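Local structure of galactose mutarotase related enzyme (Lactobacillus casei, 3Q1N) at residues L161-L166 with A216-A221; V208-S213 with P237-W242; L231-F236 with V254-G259; F156-L161 with S222-H227. The protein probably binds carbohydrate and acts as an isomerase of the aldose 1-epimerase (galactose mutarotase-like) family. All blocks are in the same frame, centred on the assembly; numbering follows the deposited sequence.

Overall arrangement
Interactions 2 and 3 are buried, while interactions 1 and 4 are only partly so and lie farther from the centre of the chain. Interactions 1 and 4 share strand 160-164. Interaction 1 pairs it antiparallel with strand 217-221, and interaction 4 joins the loop residues before it to the loop that follows 217-221, through histidine-carboxylate bonds. Interaction 2 is also an antiparallel pairing, in another sheet, with mostly apolar side chains. Interaction 3 has no hydrogen bond between its segments; leucine, isoleucine, proline and phenylalanine pack strand 251-258 against 231-236. L161 of interaction 1 touches L210 and I241 of interaction 2, so the sheets meet there.

Interaction 1: L161-L166 with A216-A221; sequences LTVEPL and AKATLA. With NO3 (nitrate ion), chain F; EDO (1,2-ethanediol), chain S.
The carbonyl oxygen of E164 is gripped by two backbone donors. A216 N lies 2.7 Å from E164 O, tilted from the carbonyl plane, and K217 N approaches the same oxygen nearly along the C=O axis. A216 and K217 thus both face E164, which makes a classic beta bulge. Beyond it strands 161-164 and 217-221 pair antiparallel. T162 and T219 form a hydrogen-bonded pair, with T219 N 2.8 Å from T162 O, and V163 and A218 a non-hydrogen-bonded one.

On the face of T162, E164, K217 and T219 the side chains are polar. The E164 chain bends back at chi2 (80°), and its OE2 lies alongside K217, 3.3 Å from K217 CG. The ammonium group runs on past it to a salt bridge with E292. T219 OG1 donates to nitrate O1 at 2.7 Å and also bonds T230. A water joins T162 OG1 to T219 O. On the other face L161 CD1 and V163 CG1 both meet A218 CB, the valine methyl at 4.0 Å. This face packs on L239 of strand 238-242.

The two faces therefore differ in chemistry. One is apolar and turned to the neighbouring sheet. The other carries hydroxyls and charges, and it holds an anion that probably came from the crystallisation liquor.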
# COMPACT_ATOMS: atom_id res chain seq x y z
N LEU A 161 8.03 12.92 -6.40
CA LEU A 161 7.18 11.98 -7.08
C LEU A 161 6.74 12.64 -8.36
O LEU A 161 6.24 13.76 -8.34
CB LEU A 161 5.96 11.64 -6.22
CG LEU A 161 5.20 10.42 -6.70
CD1 LEU A 161 5.99 9.19 -6.36
CD2 LEU A 161 3.80 10.37 -6.05
N THR A 162 6.94 11.96 -9.48
CA THR A 162 6.48 12.44 -10.77
C THR A 162 5.42 11.48 -11.24
O THR A 162 5.61 10.25 -11.16
CB THR A 162 7.64 12.55 -11.78
OG1 THR A 162 8.66 13.38 -11.23
CG2 THR A 162 7.18 13.17 -13.08
N VAL A 163 4.30 12.02 -11.73
CA VAL A 163 3.14 11.18 -12.12
C VAL A 163 2.68 11.43 -13.54
O VAL A 163 2.84 12.52 -14.07
CB VAL A 163 1.95 11.34 -11.17
CG1 VAL A 163 2.36 11.00 -9.73
CG2 VAL A 163 1.32 12.75 -11.25
N GLU A 164 2.13 10.39 -14.15
CA GLU A 164 1.48 10.54 -15.45
C GLU A 164 0.45 9.46 -15.69
O GLU A 164 0.58 8.36 -15.15
CB GLU A 164 2.53 10.53 -16.57
CG GLU A 164 3.23 9.23 -16.82
CD GLU A 164 2.43 8.19 -17.65
OE1 GLU A 164 1.52 8.57 -18.42
OE2 GLU A 164 2.75 6.99 -17.55
N PRO A 165 -0.60 9.77 -16.50
CA PRO A 165 -0.93 11.11 -16.95
C PRO A 165 -1.61 11.87 -15.84
O PRO A 165 -1.96 11.29 -14.83
CB PRO A 165 -1.94 10.86 -18.10
CG PRO A 165 -2.64 9.60 -17.67
CD PRO A 165 -1.50 8.75 -17.08
N LEU A 166 -1.81 13.15 -16.04
CA LEU A 166 -2.53 13.98 -15.07
C LEU A 166 -3.50 14.88 -15.84
O LEU A 166 -3.07 15.69 -16.68
CB LEU A 166 -1.51 14.78 -14.23
CG LEU A 166 -1.89 15.32 -12.88
CD1 LEU A 166 -2.42 14.20 -11.92
CD2 LEU A 166 -0.70 16.09 -12.25
N ALA A 216 -1.18 6.58 -14.08
CA ALA A 216 -0.77 5.26 -14.51
C ALA A 216 0.61 4.90 -13.97
O ALA A 216 0.85 3.75 -13.66
CB ALA A 216 -0.75 5.21 -16.03
N LYS A 217 1.49 5.90 -13.89
CA LYS A 217 2.84 5.69 -13.41
C LYS A 217 3.24 6.78 -12.45
O LYS A 217 2.88 7.94 -12.64
CB LYS A 217 3.84 5.62 -14.56
CG LYS A 217 3.55 4.46 -15.51
CD LYS A 217 4.83 4.07 -16.22
CE LYS A 217 4.59 3.03 -17.28
NZ LYS A 217 5.87 2.58 -17.87
N ALA A 218 3.93 6.38 -11.39
CA ALA A 218 4.41 7.31 -10.37
C ALA A 218 5.86 6.92 -10.04
O ALA A 218 6.14 5.78 -9.64
CB ALA A 218 3.53 7.25 -9.13
N THR A 219 6.77 7.86 -10.28
CA THR A 219 8.21 7.67 -10.11
C THR A 219 8.73 8.40 -8.88
O THR A 219 8.51 9.60 -8.76
CB THR A 219 9.00 8.11 -11.36
OG1 THR A 219 8.62 7.26 -12.46
CG2 THR A 219 10.48 8.03 -11.16
N LEU A 220 9.44 7.67 -8.02
CA LEU A 220 10.13 8.19 -6.83
C LEU A 220 11.62 8.26 -7.21
O LEU A 220 12.25 7.22 -7.49
CB LEU A 220 9.91 7.29 -5.62
CG LEU A 220 10.73 7.62 -4.37
CD1 LEU A 220 10.34 8.97 -3.76
CD2 LEU A 220 10.59 6.47 -3.36
N ALA A 221 12.15 9.47 -7.29
CA ALA A 221 13.50 9.68 -7.78
C ALA A 221 14.10 10.99 -7.24
O ALA A 221 13.37 11.94 -6.96
CB ALA A 221 13.49 9.74 -9.30
N NO3 F . 6.57 9.16 -14.40
O1 NO3 F . 6.53 7.82 -14.08
O2 NO3 F . 5.38 9.87 -14.60
O3 NO3 F . 7.79 9.83 -14.53
C1 EDO S . -0.15 1.29 -15.15
O1 EDO S . 1.11 1.73 -15.72
C2 EDO S . -0.05 -0.08 -14.47
O2 EDO S . -1.18 -0.95 -14.45
O HOH W 1 10.45 11.81 -9.78

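Interaction 2: V208-S213 with P237-W242; sequences VILANS and PYLTIW
In the conformer described, chi1 (-51°) sets I241 CG1 beside the backbone N, and a chi2 of 92° then swings CD1 over to L210 and V208. I241 CD1 comes 3.8 Å from L210 CG and also touches V208 CG1. T240 has its OG1 anti to the carbonyl carbon (chi1 -63°). The hydroxyl therefore lies against the I209 side chain, 3.4 Å from I209 CG2. T240 OG1 is buried here and has no hydrogen-bond partner in the model.

The backbones run antiparallel. V208 and I241 bond each other in both directions, and V208 N to I241 O is almost straight. L210 N bonds L239 O at 2.8 Å. Past the strand, S213 OG donates to P237 O at 2.9 Å, from a position tilted out of the carbonyl plane. P237 CB sits over the centre of one face of the Y238 ring, while L210 O and A211 O lie at its edge.

Strand 238-242 is flanked by 208-210 and by 251-258, with backbone bonds to both. V208 and I241 pack on L203 of helix 200-203. I209 bonds F173 of strand 171-175 through the backbone, and the Y238 ring meets the F173 ring edge-to-face.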
# COMPACT_ATOMS: atom_id res chain seq x y z
N VAL A 208 -0.13 11.63 2.73
CA VAL A 208 -0.62 12.38 1.58
C VAL A 208 -1.26 11.41 0.58
O VAL A 208 -0.58 10.65 -0.11
CB VAL A 208 0.55 13.16 0.89
CG1 VAL A 208 0.05 13.94 -0.37
CG2 VAL A 208 1.19 14.16 1.91
N ILE A 209 -2.58 11.40 0.55
CA ILE A 209 -3.33 10.47 -0.30
C ILE A 209 -3.74 11.16 -1.60
O ILE A 209 -4.66 11.96 -1.60
CB ILE A 209 -4.61 9.94 0.39
CG1 ILE A 209 -4.31 9.45 1.80
CG2 ILE A 209 -5.23 8.83 -0.48
CD1 ILE A 209 -5.59 9.13 2.63
N LEU A 210 -3.05 10.87 -2.70
CA LEU A 210 -3.38 11.49 -3.99
C LEU A 210 -4.71 10.98 -4.51
O LEU A 210 -4.96 9.75 -4.58
CB LEU A 210 -2.29 11.19 -5.04
CG LEU A 210 -0.87 11.62 -4.67
CD1 LEU A 210 0.07 11.27 -5.84
CD2 LEU A 210 -0.78 13.10 -4.37
N ALA A 211 -5.56 11.92 -4.88
CA ALA A 211 -6.92 11.66 -5.30
C ALA A 211 -7.06 11.45 -6.80
O ALA A 211 -8.15 11.05 -7.25
CB ALA A 211 -7.82 12.80 -4.86
N ASN A 212 -6.00 11.70 -7.58
CA ASN A 212 -6.09 11.69 -9.04
C ASN A 212 -6.01 10.27 -9.59
O ASN A 212 -4.93 9.72 -9.81
CB ASN A 212 -5.01 12.60 -9.67
CG ASN A 212 -5.00 13.99 -9.08
OD1 ASN A 212 -4.58 14.18 -7.96
ND2 ASN A 212 -5.39 15.00 -9.88
N SER A 213 -7.18 9.65 -9.83
CA SER A 213 -7.21 8.22 -10.16
C SER A 213 -6.71 7.85 -11.53
O SER A 213 -6.46 6.67 -11.81
CB SER A 213 -8.62 7.66 -9.95
OG SER A 213 -9.02 7.88 -8.63
N PRO A 237 -7.00 3.21 -7.50
CA PRO A 237 -7.51 4.58 -7.65
C PRO A 237 -6.72 5.61 -6.89
O PRO A 237 -6.66 6.76 -7.31
CB PRO A 237 -8.96 4.49 -7.16
CG PRO A 237 -9.01 3.28 -6.31
CD PRO A 237 -7.99 2.30 -6.90
N TYR A 238 -6.09 5.24 -5.77
CA TYR A 238 -5.39 6.27 -4.96
C TYR A 238 -3.96 5.82 -4.68
O TYR A 238 -3.62 4.64 -4.86
CB TYR A 238 -6.17 6.53 -3.66
CG TYR A 238 -7.64 6.73 -3.89
CD1 TYR A 238 -8.08 7.76 -4.67
CD2 TYR A 238 -8.59 5.83 -3.37
CE1 TYR A 238 -9.40 7.95 -4.93
CE2 TYR A 238 -9.96 6.04 -3.62
CZ TYR A 238 -10.32 7.13 -4.38
OH TYR A 238 -11.64 7.39 -4.69
N LEU A 239 -3.12 6.77 -4.25
CA LEU A 239 -1.69 6.55 -4.06
C LEU A 239 -1.24 7.40 -2.92
O LEU A 239 -1.39 8.63 -2.98
CB LEU A 239 -0.90 6.90 -5.33
CG LEU A 239 0.59 6.50 -5.30
CD1 LEU A 239 0.77 4.98 -5.21
CD2 LEU A 239 1.33 7.07 -6.55
N THR A 240 -0.65 6.79 -1.90
CA THR A 240 -0.35 7.50 -0.67
C THR A 240 1.15 7.59 -0.41
O THR A 240 1.87 6.61 -0.55
CB THR A 240 -1.06 6.85 0.51
OG1 THR A 240 -2.47 6.96 0.30
CG2 THR A 240 -0.71 7.53 1.83
N ILE A 241 1.60 8.79 -0.03
CA ILE A 241 2.99 9.01 0.34
C ILE A 241 3.05 9.23 1.85
O ILE A 241 2.22 9.97 2.41
CB ILE A 241 3.59 10.23 -0.38
CG1 ILE A 241 3.34 10.14 -1.90
CG2 ILE A 241 5.10 10.36 -0.10
CD1 ILE A 241 2.04 10.84 -2.38
N TRP A 242 4.00 8.57 2.51
CA TRP A 242 4.14 8.61 3.99
C TRP A 242 5.58 8.42 4.42
O TRP A 242 6.31 7.65 3.84
CB TRP A 242 3.26 7.52 4.65
CG TRP A 242 3.50 7.41 6.11
CD1 TRP A 242 3.09 8.28 7.09
CD2 TRP A 242 4.26 6.40 6.76
NE1 TRP A 242 3.55 7.85 8.32
CE2 TRP A 242 4.25 6.69 8.14
CE3 TRP A 242 4.93 5.25 6.31
CZ2 TRP A 242 4.91 5.89 9.07
CZ3 TRP A 242 5.54 4.45 7.23
CH2 TRP A 242 5.54 4.78 8.61

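Interaction 3: L231-F236 with V254-G259; sequences LDISDF and VEPFDG. With EDO (1,2-ethanediol), chain J; EDO (1,2-ethanediol), chain N; EDO (1,2-ethanediol), chain R.
The F236 ring presents a face to P256. P256 CB sits 3.7 Å above the ring plane, displaced toward the rim, in a CH-pi contact. The edge of the same ring turns to the next part of the chain: F257 C lies in the ring plane, and D258 N is 3.7 Å from F236 CD2. One phenyl group thus follows three successive residues of strand 251-258.

I233 comes to the same proline at about a right angle. With CG1 between the backbone N and the carbonyl carbon (chi1 42°), I233 CG2 falls anti to the carbonyl carbon and is the branch that meets P256 CG at 3.7 Å. L231 meets the strand nearer its start, at V254, and slants across that side chain. L231 CD1 is 3.6 Å from V254 CG1 and 3.5 Å from V254 O, a buried carbonyl with no polar partner in the model.

Residues I233 to F236 form a type I beta turn, closed by F236 N to I233 O at 3.0 Å. The turn lies between strand 229-232, in the nine-stranded antiparallel sheet, and strand 238-242, in the sheet that also holds 251-258. The chain passes from one sheet to the other here, and the apolar side chains fill the junction between them.

With an alanine at F236, a gap would probably open beside P256 and leave P256 CB without the ring face it lies on. F236 also packs on L140 and L289, and L231 on V291. On strand 251-258, E255 points away from this junction. E255 OE1 accepts a hydrogen bond from an ethanediol, which also bonds H143 NE2.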
# COMPACT_ATOMS: atom_id res chain seq x y z
N LEU A 231 6.16 3.04 -9.93
CA LEU A 231 4.98 2.22 -9.67
C LEU A 231 4.00 2.32 -10.82
O LEU A 231 3.65 3.41 -11.25
CB LEU A 231 4.30 2.61 -8.36
CG LEU A 231 5.09 2.48 -7.07
CD1 LEU A 231 4.23 2.78 -5.83
CD2 LEU A 231 5.76 1.10 -6.88
N ASP A 232 3.66 1.18 -11.41
CA ASP A 232 2.64 1.10 -12.45
C ASP A 232 1.35 0.73 -11.72
O ASP A 232 1.21 -0.37 -11.23
CB ASP A 232 3.01 0.03 -13.49
CG ASP A 232 4.35 0.34 -14.20
OD1 ASP A 232 4.94 1.42 -14.00
OD2 ASP A 232 4.83 -0.53 -14.93
N ILE A 233 0.42 1.67 -11.63
CA ILE A 233 -0.72 1.55 -10.67
C ILE A 233 -2.06 2.02 -11.26
O ILE A 233 -2.93 2.50 -10.54
CB ILE A 233 -0.36 2.27 -9.33
CG1 ILE A 233 0.33 3.59 -9.58
CG2 ILE A 233 0.56 1.38 -8.50
CD1 ILE A 233 -0.50 4.62 -10.22
N SER A 234 -2.28 1.83 -12.55
CA SER A 234 -3.56 2.25 -13.17
C SER A 234 -4.75 1.62 -12.46
O SER A 234 -5.81 2.24 -12.36
CB SER A 234 -3.63 1.88 -14.66
OG SER A 234 -2.70 2.60 -15.45
N ASP A 235 -4.59 0.38 -12.00
CA ASP A 235 -5.68 -0.34 -11.33
C ASP A 235 -6.06 0.20 -9.95
O ASP A 235 -7.14 -0.14 -9.43
CB ASP A 235 -5.33 -1.83 -11.15
CG ASP A 235 -5.34 -2.64 -12.44
OD1 ASP A 235 -5.68 -2.11 -13.52
OD2 ASP A 235 -4.95 -3.83 -12.40
N PHE A 236 -5.17 0.96 -9.32
CA PHE A 236 -5.36 1.43 -7.95
C PHE A 236 -5.81 2.89 -8.01
O PHE A 236 -5.09 3.72 -8.55
CB PHE A 236 -4.06 1.27 -7.14
CG PHE A 236 -3.77 -0.14 -6.73
CD1 PHE A 236 -3.18 -1.04 -7.62
CD2 PHE A 236 -4.13 -0.60 -5.49
CE1 PHE A 236 -2.95 -2.34 -7.25
CE2 PHE A 236 -3.91 -1.88 -5.11
CZ PHE A 236 -3.33 -2.80 -6.02
N VAL A 254 5.39 4.70 -0.63
CA VAL A 254 4.56 5.10 -1.77
C VAL A 254 3.62 3.94 -1.96
O VAL A 254 4.04 2.85 -2.35
CB VAL A 254 5.39 5.42 -3.04
CG1 VAL A 254 4.44 6.00 -4.13
CG2 VAL A 254 6.54 6.43 -2.71
N GLU A 255 2.34 4.15 -1.62
CA GLU A 255 1.43 3.10 -1.24
C GLU A 255 0.19 3.04 -2.12
O GLU A 255 -0.68 3.91 -2.04
CB GLU A 255 1.01 3.30 0.22
CG GLU A 255 2.17 3.61 1.22
CD GLU A 255 1.66 4.06 2.57
OE1 GLU A 255 0.42 4.15 2.75
OE2 GLU A 255 2.49 4.35 3.47
N PRO A 256 0.12 2.03 -3.00
CA PRO A 256 -1.08 1.91 -3.81
C PRO A 256 -2.31 1.55 -2.95
O PRO A 256 -2.25 0.57 -2.21
CB PRO A 256 -0.72 0.79 -4.81
CG PRO A 256 0.79 0.78 -4.88
CD PRO A 256 1.18 1.10 -3.45
N PHE A 257 -3.39 2.32 -3.10
CA PHE A 257 -4.63 2.16 -2.31
C PHE A 257 -5.83 1.88 -3.23
O PHE A 257 -6.17 2.72 -4.10
CB PHE A 257 -5.00 3.43 -1.52
CG PHE A 257 -4.27 3.64 -0.17
CD1 PHE A 257 -3.18 2.90 0.24
CD2 PHE A 257 -4.71 4.65 0.65
CE1 PHE A 257 -2.56 3.16 1.47
CE2 PHE A 257 -4.09 4.90 1.85
CZ PHE A 257 -3.04 4.18 2.26
N ASP A 258 -6.48 0.74 -3.02
CA ASP A 258 -7.85 0.50 -3.53
C ASP A 258 -8.83 0.60 -2.35
O ASP A 258 -9.44 -0.37 -1.95
CB ASP A 258 -7.94 -0.86 -4.23
CG ASP A 258 -9.27 -1.08 -4.92
OD1 ASP A 258 -9.97 -0.08 -5.25
OD2 ASP A 258 -9.61 -2.27 -5.16
N GLY A 259 -8.94 1.82 -1.81
CA GLY A 259 -9.72 2.11 -0.63
C GLY A 259 -9.08 3.30 0.06
O GLY A 259 -8.13 3.90 -0.44
C1 EDO J . 0.41 5.64 5.75
O1 EDO J . -0.59 4.76 5.20
C2 EDO J . 0.56 5.50 7.25
O2 EDO J . 0.92 4.16 7.64
C1 EDO N . -11.75 1.02 -8.09
O1 EDO N . -12.19 0.97 -6.72
C2 EDO N . -12.25 -0.21 -8.82
O2 EDO N . -11.36 -1.29 -8.59
C1 EDO R . -6.31 -7.85 -13.82
O1 EDO R . -5.16 -8.27 -13.05
C2 EDO R . -6.46 -6.34 -13.72
O2 EDO R . -5.25 -5.69 -14.14

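Interaction 4: F156-L161 with S222-H227; sequences FDDYDL and SPHHDH. With EDO (1,2-ethanediol), chain P; EDO (1,2-ethanediol), chain L.
Y159 and S222 meet ring face to methylene. S222 CB lies 3.5 Å from the centroid of the Y159 ring, almost on the ring normal, in a CH-pi contact. A chi1 of 163° turns S222 OG away from its own amide and on to D157 O, 2.7 Å off. The same OG accepts from H224 N, closing an ST turn.

Y159 OH sits over one face of the imidazole of H225, 3.2 Å from H225 CG, and also bonds G149 N and a water held by H227 O. Replacing Y159 by an alanine would probably uncover S222 CB and leave G149 N and the water without the hydroxyl they bond.

H225 NE2 donates to D157 OD2 at 2.8 Å, on the anti side but 24° out of the carboxylate plane, which stands 87° from the imidazole. H224 NE2 instead donates to the anti lone pair of D158 OD2, also at 2.8 Å, with that oxygen in the H224 ring plane. D158 OD1 has a salt bridge to K151.

S222 to H225 form a type I beta turn, and D157 centres an inverse gamma turn. Two separate histidine-carboxylate bonds thus join two turn-forming loops just beyond strands 160-164 and 217-221.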
# COMPACT_ATOMS: atom_id res chain seq x y z
N PHE A 156 15.21 14.91 3.29
CA PHE A 156 15.21 14.06 2.10
C PHE A 156 16.06 14.74 1.01
O PHE A 156 16.01 15.96 0.82
CB PHE A 156 13.80 13.78 1.57
CG PHE A 156 12.90 13.10 2.56
CD1 PHE A 156 13.24 11.86 3.09
CD2 PHE A 156 11.72 13.70 2.93
CE1 PHE A 156 12.41 11.22 3.99
CE2 PHE A 156 10.87 13.08 3.87
CZ PHE A 156 11.22 11.83 4.38
N ASP A 157 16.87 13.96 0.30
CA ASP A 157 17.83 14.57 -0.65
C ASP A 157 17.24 14.82 -2.04
O ASP A 157 17.60 14.14 -3.02
CB ASP A 157 19.09 13.71 -0.76
CG ASP A 157 20.21 14.38 -1.54
OD1 ASP A 157 20.17 15.63 -1.72
OD2 ASP A 157 21.16 13.65 -1.96
N ASP A 158 16.36 15.81 -2.12
CA ASP A 158 15.76 16.26 -3.38
C ASP A 158 15.00 15.16 -4.14
O ASP A 158 15.19 14.97 -5.33
CB ASP A 158 16.82 16.94 -4.25
CG ASP A 158 17.46 18.14 -3.55
OD1 ASP A 158 16.78 18.76 -2.68
OD2 ASP A 158 18.62 18.45 -3.90
N TYR A 159 14.12 14.46 -3.42
CA TYR A 159 13.25 13.45 -4.00
C TYR A 159 11.92 14.07 -4.39
O TYR A 159 11.34 14.90 -3.63
CB TYR A 159 13.01 12.29 -3.02
CG TYR A 159 14.18 11.32 -2.98
CD1 TYR A 159 15.29 11.55 -2.17
CD2 TYR A 159 14.18 10.19 -3.77
CE1 TYR A 159 16.37 10.71 -2.18
CE2 TYR A 159 15.23 9.31 -3.76
CZ TYR A 159 16.33 9.57 -2.97
OH TYR A 159 17.40 8.72 -2.93
N ASP A 160 11.43 13.69 -5.55
CA ASP A 160 10.10 14.08 -6.00
C ASP A 160 9.36 12.83 -6.42
O ASP A 160 9.97 11.80 -6.70
CB ASP A 160 10.14 15.00 -7.26
CG ASP A 160 10.79 16.38 -7.04
OD1 ASP A 160 11.06 16.87 -5.93
OD2 ASP A 160 11.10 16.98 -8.09
N LEU A 161 8.03 12.92 -6.40
CA LEU A 161 7.18 11.98 -7.08
C LEU A 161 6.74 12.64 -8.36
O LEU A 161 6.24 13.76 -8.34
CB LEU A 161 5.96 11.64 -6.22
CG LEU A 161 5.20 10.42 -6.70
CD1 LEU A 161 5.99 9.19 -6.36
CD2 LEU A 161 3.80 10.37 -6.05
N SER A 222 15.42 11.02 -7.23
CA SER A 222 16.23 12.21 -6.95
C SER A 222 17.33 12.31 -8.00
O SER A 222 17.91 11.28 -8.35
CB SER A 222 16.88 12.09 -5.57
OG SER A 222 17.95 13.00 -5.42
N PRO A 223 17.60 13.52 -8.48
CA PRO A 223 18.69 13.67 -9.45
C PRO A 223 20.06 13.32 -8.86
O PRO A 223 21.01 13.13 -9.62
CB PRO A 223 18.64 15.15 -9.81
CG PRO A 223 17.98 15.82 -8.65
CD PRO A 223 16.98 14.81 -8.16
N HIS A 224 20.17 13.23 -7.53
CA HIS A 224 21.46 12.92 -6.89
C HIS A 224 21.67 11.44 -6.60
O HIS A 224 22.69 11.10 -6.01
CB HIS A 224 21.61 13.65 -5.55
CG HIS A 224 21.35 15.12 -5.62
ND1 HIS A 224 22.06 15.96 -6.45
CD2 HIS A 224 20.48 15.89 -4.94
CE1 HIS A 224 21.61 17.19 -6.29
NE2 HIS A 224 20.65 17.18 -5.38
N HIS A 225 20.71 10.59 -6.96
CA HIS A 225 20.78 9.18 -6.60
C HIS A 225 20.48 8.26 -7.75
O HIS A 225 19.51 8.47 -8.48
CB HIS A 225 19.83 8.89 -5.44
CG HIS A 225 20.26 9.57 -4.20
ND1 HIS A 225 21.17 9.01 -3.34
CD2 HIS A 225 20.04 10.83 -3.75
CE1 HIS A 225 21.48 9.88 -2.40
NE2 HIS A 225 20.80 10.99 -2.63
N ASP A 226 21.29 7.22 -7.84
CA ASP A 226 21.28 6.31 -9.00
C ASP A 226 20.00 5.55 -9.12
O ASP A 226 19.48 5.38 -10.25
CB ASP A 226 22.43 5.29 -8.90
CG ASP A 226 23.78 5.85 -9.32
OD1 ASP A 226 23.86 7.03 -9.73
OD2 ASP A 226 24.79 5.12 -9.20
N HIS A 227 19.50 5.03 -8.01
CA HIS A 227 18.37 4.15 -8.07
C HIS A 227 17.07 4.98 -7.88
O HIS A 227 17.00 5.98 -7.13
CB HIS A 227 18.47 3.01 -7.03
CG HIS A 227 19.57 2.04 -7.33
ND1 HIS A 227 19.51 1.15 -8.39
CD2 HIS A 227 20.78 1.84 -6.75
CE1 HIS A 227 20.63 0.45 -8.44
NE2 HIS A 227 21.42 0.85 -7.45
C1 EDO P . 24.49 10.70 -10.38
O1 EDO P . 23.74 11.15 -11.53
C2 EDO P . 23.51 10.28 -9.30
O2 EDO P . 22.39 9.59 -9.87
C1 EDO L . 23.05 11.98 0.23
O1 EDO L . 23.65 12.06 -1.09
C2 EDO L . 22.69 10.57 0.74
O2 EDO L . 23.81 9.65 0.78
O HOH W 2 17.41 6.68 -4.61